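Local coordinates for protein phosphinothricin N-acetyltransferase (Brucella ovis, PDB 5DWM) that probably transfers an acetyl group from acetyl-CoA to an acceptor such as phosphinothricin, as a member of the GNAT family of N-acetyltransferases, at residues Phe15-Thr28 / Glu39-Phe52. Sequence-based numbering, arbitrary orientation.
Sequences FQPADIETITAIYT and EIEPPTMDEMAKRF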
ATOM      1  N   PHE A  15      -4.086  11.188 -22.045  1.00 19.91           N
ATOM      2  CA  PHE A  15      -5.471  10.751 -21.994  1.00 19.45           C
ATOM      3  C   PHE A  15      -6.423  11.927 -22.178  1.00 19.80           C
ATOM      4  O   PHE A  15      -6.162  13.045 -21.716  1.00 22.34           O
ATOM      5  CB  PHE A  15      -5.695  10.122 -20.615  1.00 18.69           C
ATOM      6  CG  PHE A  15      -7.134  10.038 -20.181  1.00 19.86           C
ATOM      7  CD1 PHE A  15      -7.708  11.042 -19.409  1.00 21.05           C
ATOM      8  CD2 PHE A  15      -7.900   8.926 -20.488  1.00 18.79           C
ATOM      9  CE1 PHE A  15      -9.032  10.954 -18.991  1.00 21.33           C
ATOM     10  CE2 PHE A  15      -9.226   8.831 -20.066  1.00 20.17           C
ATOM     11  CZ  PHE A  15      -9.787   9.847 -19.316  1.00 20.61           C
ATOM     12  N   GLN A  16      -7.534  11.661 -22.864  1.00 20.37           N
ATOM     13  CA  GLN A  16      -8.661  12.567 -22.931  0.57 20.74           C
ATOM     14  C   GLN A  16      -9.920  11.798 -22.563  1.00 20.35           C
ATOM     15  O   GLN A  16      -9.964  10.572 -22.675  1.00 19.07           O
ATOM     16  CB  GLN A  16      -8.800  13.165 -24.342  0.57 24.83           C
ATOM     17  CG  GLN A  16      -7.515  13.799 -24.866  0.57 28.28           C
ATOM     18  CD  GLN A  16      -7.151  15.096 -24.154  0.57 31.76           C
ATOM     19  OE1 GLN A  16      -7.980  15.708 -23.482  0.57 33.19           O
ATOM     20  NE2 GLN A  16      -5.902  15.520 -24.307  0.57 32.51           N
ATOM     21  N   PRO A  17     -10.954  12.492 -22.068  1.00 20.63           N
ATOM     22  CA  PRO A  17     -12.163  11.766 -21.627  1.00 20.90           C
ATOM     23  C   PRO A  17     -12.786  10.870 -22.688  1.00 20.44           C
ATOM     24  O   PRO A  17     -13.393   9.846 -22.341  1.00 21.82           O
ATOM     25  CB  PRO A  17     -13.114  12.889 -21.191  1.00 21.74           C
ATOM     26  CG  PRO A  17     -12.199  14.015 -20.804  1.00 22.43           C
ATOM     27  CD  PRO A  17     -11.018  13.928 -21.734  1.00 22.20           C
ATOM     28  N   ALA A  18     -12.640  11.213 -23.971  1.00 19.04           N
ATOM     29  CA  ALA A  18     -13.142  10.352 -25.037  1.00 18.87           C
ATOM     30  C   ALA A  18     -12.516   8.961 -25.012  1.00 18.91           C
ATOM     31  O   ALA A  18     -13.096   8.022 -25.573  1.00 20.67           O
ATOM     32  CB  ALA A  18     -12.891  11.009 -26.395  1.00 17.94           C
ATOM     33  N   ASP A  19     -11.359   8.802 -24.366  1.00 17.95           N
ATOM     34  CA  ASP A  19     -10.684   7.511 -24.305  1.00 18.19           C
ATOM     35  C   ASP A  19     -11.267   6.574 -23.255  1.00 17.13           C
ATOM     36  O   ASP A  19     -10.863   5.406 -23.208  1.00 17.07           O
ATOM     37  CB  ASP A  19      -9.193   7.689 -23.974  1.00 17.58           C
ATOM     38  CG  ASP A  19      -8.457   8.545 -24.986  1.00 18.87           C
ATOM     39  OD1 ASP A  19      -8.797   8.480 -26.181  1.00 20.16           O
ATOM     40  OD2 ASP A  19      -7.528   9.280 -24.572  1.00 18.96           O
ATOM     41  N   ILE A  20     -12.208   7.038 -22.429  1.00 16.92           N
ATOM     42  CA  ILE A  20     -12.676   6.242 -21.291  0.52 17.24           C
ATOM     43  C   ILE A  20     -13.325   4.940 -21.746  1.00 16.12           C
ATOM     44  O   ILE A  20     -13.205   3.900 -21.084  1.00 16.61           O
ATOM     45  CB  ILE A  20     -13.614   7.074 -20.393  0.52 17.44           C
ATOM     46  CG1 ILE A  20     -12.799   7.922 -19.418  0.52 17.93           C
ATOM     47  CG2 ILE A  20     -14.598   6.181 -19.630  0.52 17.23           C
ATOM     48  CD1 ILE A  20     -12.063   7.105 -18.366  0.52 19.44           C
ATOM     49  N   GLU A  21     -14.034   4.971 -22.877  1.00 16.46           N
ATOM     50  CA  GLU A  21     -14.715   3.761 -23.334  1.00 17.43           C
ATOM     51  C   GLU A  21     -13.725   2.635 -23.615  1.00 16.74           C
ATOM     52  O   GLU A  21     -13.902   1.506 -23.141  1.00 17.85           O
ATOM     53  CB  GLU A  21     -15.572   4.055 -24.564  1.00 21.41           C
ATOM     54  CG  GLU A  21     -16.172   2.800 -25.165  1.00 25.12           C
ATOM     55  CD  GLU A  21     -17.104   3.095 -26.306  1.00 30.29           C
ATOM     56  OE1 GLU A  21     -18.330   3.129 -26.073  1.00 33.28           O
ATOM     57  OE2 GLU A  21     -16.611   3.303 -27.432  1.00 31.87           O
ATOM     58  N   THR A  22     -12.668   2.924 -24.381  1.00 17.06           N
ATOM     59  CA  THR A  22     -11.682   1.891 -24.691  1.00 17.51           C
ATOM     60  C   THR A  22     -10.872   1.503 -23.458  1.00 16.27           C
ATOM     61  O   THR A  22     -10.578   0.318 -23.248  1.00 16.77           O
ATOM     62  CB  THR A  22     -10.775   2.357 -25.829  1.00 19.89           C
ATOM     63  OG1 THR A  22     -11.575   2.661 -26.975  1.00 21.78           O
ATOM     64  CG2 THR A  22      -9.781   1.268 -26.204  1.00 21.46           C
ATOM     65  N   ILE A  23     -10.498   2.483 -22.630  1.00 15.69           N
ATOM     66  CA  ILE A  23      -9.771   2.172 -21.404  1.00 15.86           C
ATOM     67  C   ILE A  23     -10.572   1.213 -20.531  1.00 15.48           C
ATOM     68  O   ILE A  23     -10.027   0.242 -19.986  1.00 15.50           O
ATOM     69  CB  ILE A  23      -9.399   3.469 -20.663  1.00 17.49           C
ATOM     70  CG1 ILE A  23      -8.190   4.121 -21.346  1.00 19.08           C
ATOM     71  CG2 ILE A  23      -9.127   3.185 -19.190  1.00 18.36           C
ATOM     72  CD1 ILE A  23      -7.973   5.544 -20.967  1.00 20.64           C
ATOM     73  N   THR A  24     -11.877   1.469 -20.395  1.00 15.35           N
ATOM     74  CA  THR A  24     -12.746   0.564 -19.648  1.00 14.34           C
ATOM     75  C   THR A  24     -12.776  -0.828 -20.270  1.00 14.82           C
ATOM     76  O   THR A  24     -12.749  -1.833 -19.553  1.00 15.39           O
ATOM     77  CB  THR A  24     -14.148   1.165 -19.552  1.00 15.42           C
ATOM     78  OG1 THR A  24     -14.063   2.459 -18.934  1.00 16.48           O
ATOM     79  CG2 THR A  24     -15.067   0.271 -18.719  1.00 17.29           C
ATOM     80  N   ALA A  25     -12.834  -0.913 -21.601  1.00 15.04           N
ATOM     81  CA  ALA A  25     -12.808  -2.221 -22.253  1.00 16.19           C
ATOM     82  C   ALA A  25     -11.494  -2.961 -21.994  1.00 15.65           C
ATOM     83  O   ALA A  25     -11.494  -4.172 -21.733  1.00 16.02           O
ATOM     84  CB  ALA A  25     -13.066  -2.074 -23.758  1.00 16.61           C
ATOM     85  N   ILE A  26     -10.366  -2.250 -22.055  1.00 14.57           N
ATOM     86  CA  ILE A  26      -9.068  -2.868 -21.789  1.00 15.09           C
ATOM     87  C   ILE A  26      -9.011  -3.374 -20.353  1.00 15.03           C
ATOM     88  O   ILE A  26      -8.613  -4.513 -20.087  1.00 15.66           O
ATOM     89  CB  ILE A  26      -7.937  -1.867 -22.077  1.00 16.03           C
ATOM     90  CG1 ILE A  26      -7.869  -1.580 -23.581  1.00 16.73           C
ATOM     91  CG2 ILE A  26      -6.596  -2.387 -21.562  1.00 17.35           C
ATOM     92  CD1 ILE A  26      -6.899  -0.477 -23.955  1.00 18.56           C
ATOM     93  N   TYR A  27      -9.406  -2.527 -19.403  1.00 14.00           N
ATOM     94  CA  TYR A  27      -9.351  -2.935 -18.003  1.00 13.47           C
ATOM     95  C   TYR A  27     -10.332  -4.071 -17.717  1.00 14.60           C
ATOM     96  O   TYR A  27     -10.024  -4.966 -16.914  1.00 14.72           O
ATOM     97  CB  TYR A  27      -9.589  -1.726 -17.086  1.00 13.60           C
ATOM     98  CG  TYR A  27      -9.319  -2.030 -15.627  1.00 13.20           C
ATOM     99  CD1 TYR A  27      -8.068  -2.475 -15.212  1.00 14.05           C
ATOM    100  CD2 TYR A  27     -10.317  -1.897 -14.674  1.00 13.51           C
ATOM    101  CE1 TYR A  27      -7.818  -2.784 -13.881  1.00 13.80           C
ATOM    102  CE2 TYR A  27     -10.079  -2.204 -13.331  1.00 13.31           C
ATOM    103  CZ  TYR A  27      -8.823  -2.648 -12.955  1.00 12.63           C
ATOM    104  OH  TYR A  27      -8.553  -2.950 -11.647  1.00 14.17           O
ATOM    105  N   THR A  28     -11.500  -4.062 -18.368  1.00 14.67           N
ATOM    106  CA  THR A  28     -12.463  -5.147 -18.186  1.00 15.05           C
ATOM    107  C   THR A  28     -11.834  -6.498 -18.509  1.00 15.47           C
ATOM    108  O   THR A  28     -11.976  -7.462 -17.747  1.00 16.39           O
ATOM    109  CB  THR A  28     -13.704  -4.891 -19.047  1.00 16.34           C
ATOM    110  OG1 THR A  28     -14.434  -3.782 -18.508  1.00 18.45           O
ATOM    111  CG2 THR A  28     -14.613  -6.134 -19.108  1.00 18.11           C
ATOM    112  N   GLU A  39      -9.135  -6.633  -8.601  1.00 14.43           N
ATOM    113  CA  GLU A  39     -10.582  -6.518  -8.678  1.00 14.98           C
ATOM    114  C   GLU A  39     -11.163  -7.761  -9.340  1.00 15.87           C
ATOM    115  O   GLU A  39     -10.484  -8.456 -10.098  1.00 16.47           O
ATOM    116  CB  GLU A  39     -10.996  -5.249  -9.430  1.00 16.20           C
ATOM    117  CG  GLU A  39     -10.534  -3.986  -8.725  1.00 16.71           C
ATOM    118  CD  GLU A  39     -11.159  -2.723  -9.297  1.00 17.06           C
ATOM    119  OE1 GLU A  39     -10.550  -2.121 -10.198  1.00 17.37           O
ATOM    120  OE2 GLU A  39     -12.257  -2.327  -8.841  1.00 18.70           O
ATOM    121  N   ILE A  40     -12.421  -8.055  -9.015  1.00 17.10           N
ATOM    122  CA  ILE A  40     -13.124  -9.214  -9.544  1.00 19.68           C
ATOM    123  C   ILE A  40     -14.217  -8.810 -10.520  1.00 19.36           C
ATOM    124  O   ILE A  40     -14.408  -9.461 -11.549  1.00 20.59           O
ATOM    125  CB  ILE A  40     -13.708 -10.066  -8.397  1.00 22.52           C
ATOM    126  CG1 ILE A  40     -12.651 -10.337  -7.332  1.00 26.51           C
ATOM    127  CG2 ILE A  40     -14.328 -11.352  -8.944  1.00 23.31           C
ATOM    128  CD1 ILE A  40     -11.434 -10.991  -7.847  1.00 28.83           C
ATOM    129  N   GLU A  41     -14.928  -7.723 -10.227  0.66 19.68           N
ATOM    130  CA  GLU A  41     -16.014  -7.248 -11.067  0.66 21.46           C
ATOM    131  C   GLU A  41     -15.547  -6.025 -11.840  0.66 18.85           C
ATOM    132  O   GLU A  41     -15.146  -5.031 -11.211  0.66 19.29           O
ATOM    133  CB  GLU A  41     -17.196  -6.884 -10.181  0.66 25.20           C
ATOM    134  CG  GLU A  41     -18.395  -6.322 -10.893  0.66 29.92           C
ATOM    135  CD  GLU A  41     -19.480  -5.912  -9.920  0.66 34.89           C
ATOM    136  OE1 GLU A  41     -19.617  -6.578  -8.872  0.66 37.57           O
ATOM    137  OE2 GLU A  41     -20.182  -4.917 -10.195  0.66 37.04           O
ATOM    138  N   PRO A  42     -15.560  -6.050 -13.173  1.00 17.97           N
ATOM    139  CA  PRO A  42     -15.094  -4.903 -13.957  1.00 16.69           C
ATOM    140  C   PRO A  42     -15.872  -3.647 -13.610  1.00 17.86           C
ATOM    141  O   PRO A  42     -17.113  -3.671 -13.549  1.00 19.37           O
ATOM    142  CB  PRO A  42     -15.374  -5.336 -15.404  1.00 16.88           C
ATOM    143  CG  PRO A  42     -15.320  -6.817 -15.363  1.00 18.71           C
ATOM    144  CD  PRO A  42     -15.903  -7.204 -14.023  1.00 18.39           C
ATOM    145  N   PRO A  43     -15.177  -2.539 -13.344  1.00 16.65           N
ATOM    146  CA  PRO A  43     -15.869  -1.263 -13.119  1.00 16.42           C
ATOM    147  C   PRO A  43     -16.609  -0.802 -14.368  1.00 15.36           C
ATOM    148  O   PRO A  43     -16.259  -1.142 -15.499  1.00 16.96           O
ATOM    149  CB  PRO A  43     -14.729  -0.291 -12.779  1.00 17.94           C
ATOM    150  CG  PRO A  43     -13.578  -1.166 -12.366  1.00 20.17           C
ATOM    151  CD  PRO A  43     -13.719  -2.425 -13.171  1.00 17.49           C
ATOM    152  N   THR A  44     -17.651  -0.006 -14.149  1.00 16.31           N
ATOM    153  CA  THR A  44     -18.330   0.636 -15.262  1.00 14.51           C
ATOM    154  C   THR A  44     -17.458   1.752 -15.845  1.00 14.08           C
ATOM    155  O   THR A  44     -16.495   2.225 -15.228  1.00 15.22           O
ATOM    156  CB  THR A  44     -19.634   1.284 -14.787  1.00 15.06           C
ATOM    157  OG1 THR A  44     -19.335   2.215 -13.733  1.00 16.41           O
ATOM    158  CG2 THR A  44     -20.631   0.220 -14.279  1.00 15.32           C
ATOM    159  N   MET A  45     -17.835   2.204 -17.043  1.00 14.92           N
ATOM    160  CA  MET A  45     -17.218   3.404 -17.590  0.54 16.53           C
ATOM    161  C   MET A  45     -17.415   4.592 -16.654  1.00 16.21           C
ATOM    162  O   MET A  45     -16.508   5.424 -16.499  1.00 16.99           O
ATOM    163  CB  MET A  45     -17.805   3.688 -18.968  0.54 18.46           C
ATOM    164  CG  MET A  45     -17.018   4.674 -19.777  0.54 20.66           C
ATOM    165  SD  MET A  45     -17.749   4.892 -21.406  0.54 22.89           S
ATOM    166  CE  MET A  45     -18.043   3.195 -21.896  0.54 22.39           C
ATOM    167  N   ASP A  46     -18.590   4.685 -16.019  1.00 15.93           N
ATOM    168  CA  ASP A  46     -18.854   5.781 -15.089  1.00 16.88           C
ATOM    169  C   ASP A  46     -17.828   5.792 -13.971  1.00 14.99           C
ATOM    170  O   ASP A  46     -17.278   6.844 -13.622  1.00 16.63           O
ATOM    171  CB  ASP A  46     -20.260   5.636 -14.506  1.00 18.17           C
ATOM    172  CG  ASP A  46     -21.316   5.388 -15.574  1.00 20.24           C
ATOM    173  OD1 ASP A  46     -22.137   6.299 -15.839  1.00 23.57           O
ATOM    174  OD2 ASP A  46     -21.324   4.279 -16.145  1.00 18.86           O
ATOM    175  N   GLU A  47     -17.563   4.617 -13.394  1.00 15.40           N
ATOM    176  CA  GLU A  47     -16.592   4.501 -12.311  1.00 14.72           C
ATOM    177  C   GLU A  47     -15.171   4.779 -12.796  1.00 14.86           C
ATOM    178  O   GLU A  47     -14.399   5.463 -12.109  1.00 15.06           O
ATOM    179  CB  GLU A  47     -16.716   3.111 -11.668  1.00 16.55           C
ATOM    180  CG  GLU A  47     -15.622   2.753 -10.674  1.00 17.00           C
ATOM    181  CD  GLU A  47     -15.601   3.627  -9.434  1.00 18.65           C
ATOM    182  OE1 GLU A  47     -16.620   4.284  -9.120  1.00 21.15           O
ATOM    183  OE2 GLU A  47     -14.545   3.648  -8.771  1.00 18.78           O
ATOM    184  N   MET A  48     -14.815   4.289 -13.991  1.00 14.88           N
ATOM    185  CA  MET A  48     -13.479   4.568 -14.515  1.00 15.21           C
ATOM    186  C   MET A  48     -13.282   6.060 -14.750  1.00 15.35           C
ATOM    187  O   MET A  48     -12.230   6.611 -14.413  1.00 16.19           O
ATOM    188  CB  MET A  48     -13.205   3.766 -15.791  1.00 15.71           C
ATOM    189  CG  MET A  48     -13.149   2.250 -15.550  1.00 16.43           C
ATOM    190  SD  MET A  48     -11.762   1.743 -14.498  1.00 18.33           S
ATOM    191  CE  MET A  48     -10.370   1.965 -15.625  1.00 19.48           C
ATOM    192  N   ALA A  49     -14.299   6.739 -15.284  1.00 15.64           N
ATOM    193  CA  ALA A  49     -14.184   8.182 -15.486  1.00 15.86           C
ATOM    194  C   ALA A  49     -13.973   8.908 -14.163  1.00 15.83           C
ATOM    195  O   ALA A  49     -13.191   9.862 -14.085  1.00 17.29           O
ATOM    196  CB  ALA A  49     -15.435   8.712 -16.186  1.00 17.34           C
ATOM    197  N   LYS A  50     -14.677   8.478 -13.113  1.00 16.08           N
ATOM    198  CA  LYS A  50     -14.496   9.085 -11.797  1.00 17.18           C
ATOM    199  C   LYS A  50     -13.080   8.865 -11.282  1.00 15.71           C
ATOM    200  O   LYS A  50     -12.459   9.791 -10.740  1.00 16.14           O
ATOM    201  CB  LYS A  50     -15.521   8.515 -10.814  1.00 18.74           C
ATOM    202  N   ARG A  51     -12.554   7.642 -11.435  1.00 15.41           N
ATOM    203  CA  ARG A  51     -11.207   7.347 -10.949  1.00 14.58           C
ATOM    204  C   ARG A  51     -10.172   8.205 -11.662  1.00 15.01           C
ATOM    205  O   ARG A  51      -9.277   8.782 -11.027  1.00 15.39           O
ATOM    206  CB  ARG A  51     -10.880   5.872 -11.169  1.00 14.42           C
ATOM    207  CG  ARG A  51     -11.672   4.914 -10.298  1.00 14.87           C
ATOM    208  CD  ARG A  51     -11.295   3.465 -10.598  1.00 15.17           C
ATOM    209  NE  ARG A  51     -12.138   2.545  -9.837  1.00 15.55           N
ATOM    210  CZ  ARG A  51     -12.000   1.222  -9.836  1.00 15.33           C
ATOM    211  NH1 ARG A  51     -11.045   0.642 -10.554  1.00 16.20           N
ATOM    212  NH2 ARG A  51     -12.824   0.478  -9.118  1.00 16.73           N
ATOM    213  N   PHE A  52     -10.281   8.297 -12.989  1.00 15.10           N
ATOM    214  CA  PHE A  52      -9.300   9.044 -13.766  1.00 15.79           C
ATOM    215  C   PHE A  52      -9.416  10.543 -13.516  1.00 17.00           C
ATOM    216  O   PHE A  52      -8.404  11.249 -13.469  1.00 17.75           O
ATOM    217  CB  PHE A  52      -9.446   8.705 -15.254  1.00 17.09           C
ATOM    218  CG  PHE A  52      -8.743   7.434 -15.660  1.00 18.07           C
ATOM    219  CD1 PHE A  52      -8.792   6.310 -14.856  1.00 20.63           C
ATOM    220  CD2 PHE A  52      -8.024   7.367 -16.843  1.00 18.05           C
ATOM    221  CE1 PHE A  52      -8.141   5.152 -15.219  1.00 21.04           C
ATOM    222  CE2 PHE A  52      -7.376   6.207 -17.212  1.00 19.44           C
ATOM    223  CZ  PHE A  52      -7.431   5.101 -16.402  1.00 19.48           C
TER
HETATM  224  O   HOH W   1     -16.914  -2.664 -17.759  0.56 18.25           O
HETATM  225  O   HOH W   2     -13.536  -2.011 -16.339  1.00 25.04           O
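Glu39 receives the hydroxyl of Tyr27 on the anti lone pair of OE1, Tyr27 OH lying 2.6 Å from Glu39 OE1, with ring and carboxylate planes turned 40° apart. The same oxygen also accepts from Arg51 NH1, while Arg51 NH2 donates to OE2; this two-nitrogen, end-on grip on the syn side fixes the carboxylate's rotation. Pro42 lays CB against Thr28, and the ring of Pro43 meets the edge of the Tyr27 ring, CD 3.7 Å from Tyr27 CE2. Two waters bridge Pro43 O and Thr28 OG1, each donating to both. Thr44 N-caps the helix that follows through a bond from Glu47 N to its OG1. From the first turn, Met45 in one of its modelled conformers brings its methyl CE against Glu21 CB. Glu47 OE2 takes Arg51 NE in the guanidinium plane, completing a network of two acids around one arginine. Met48, folded at chi2 and chi3, is a knob among Ile20, Ile23, Thr24 and Tyr27; its SD stands obliquely to the Tyr27 ring, 3.9 Å from Tyr27 CD2, in a Met-aromatic contact. In one of its two conformers, Ile20 answers as a knob among Met48, Ala49 and Phe52. Phe52 closes the interface: its CD2 lies over one face of Phe15, the planes at 59°, and its CZ touches Ile23 CG2 at 3.8 Å. The parts of helices 20-33 and 45-58 that meet here cross at 106°, their axes 9.3 Å apart at closest approach; the two are the paired N-terminal helices of the GNAT fold, packed against strands 62-67 and 70-79.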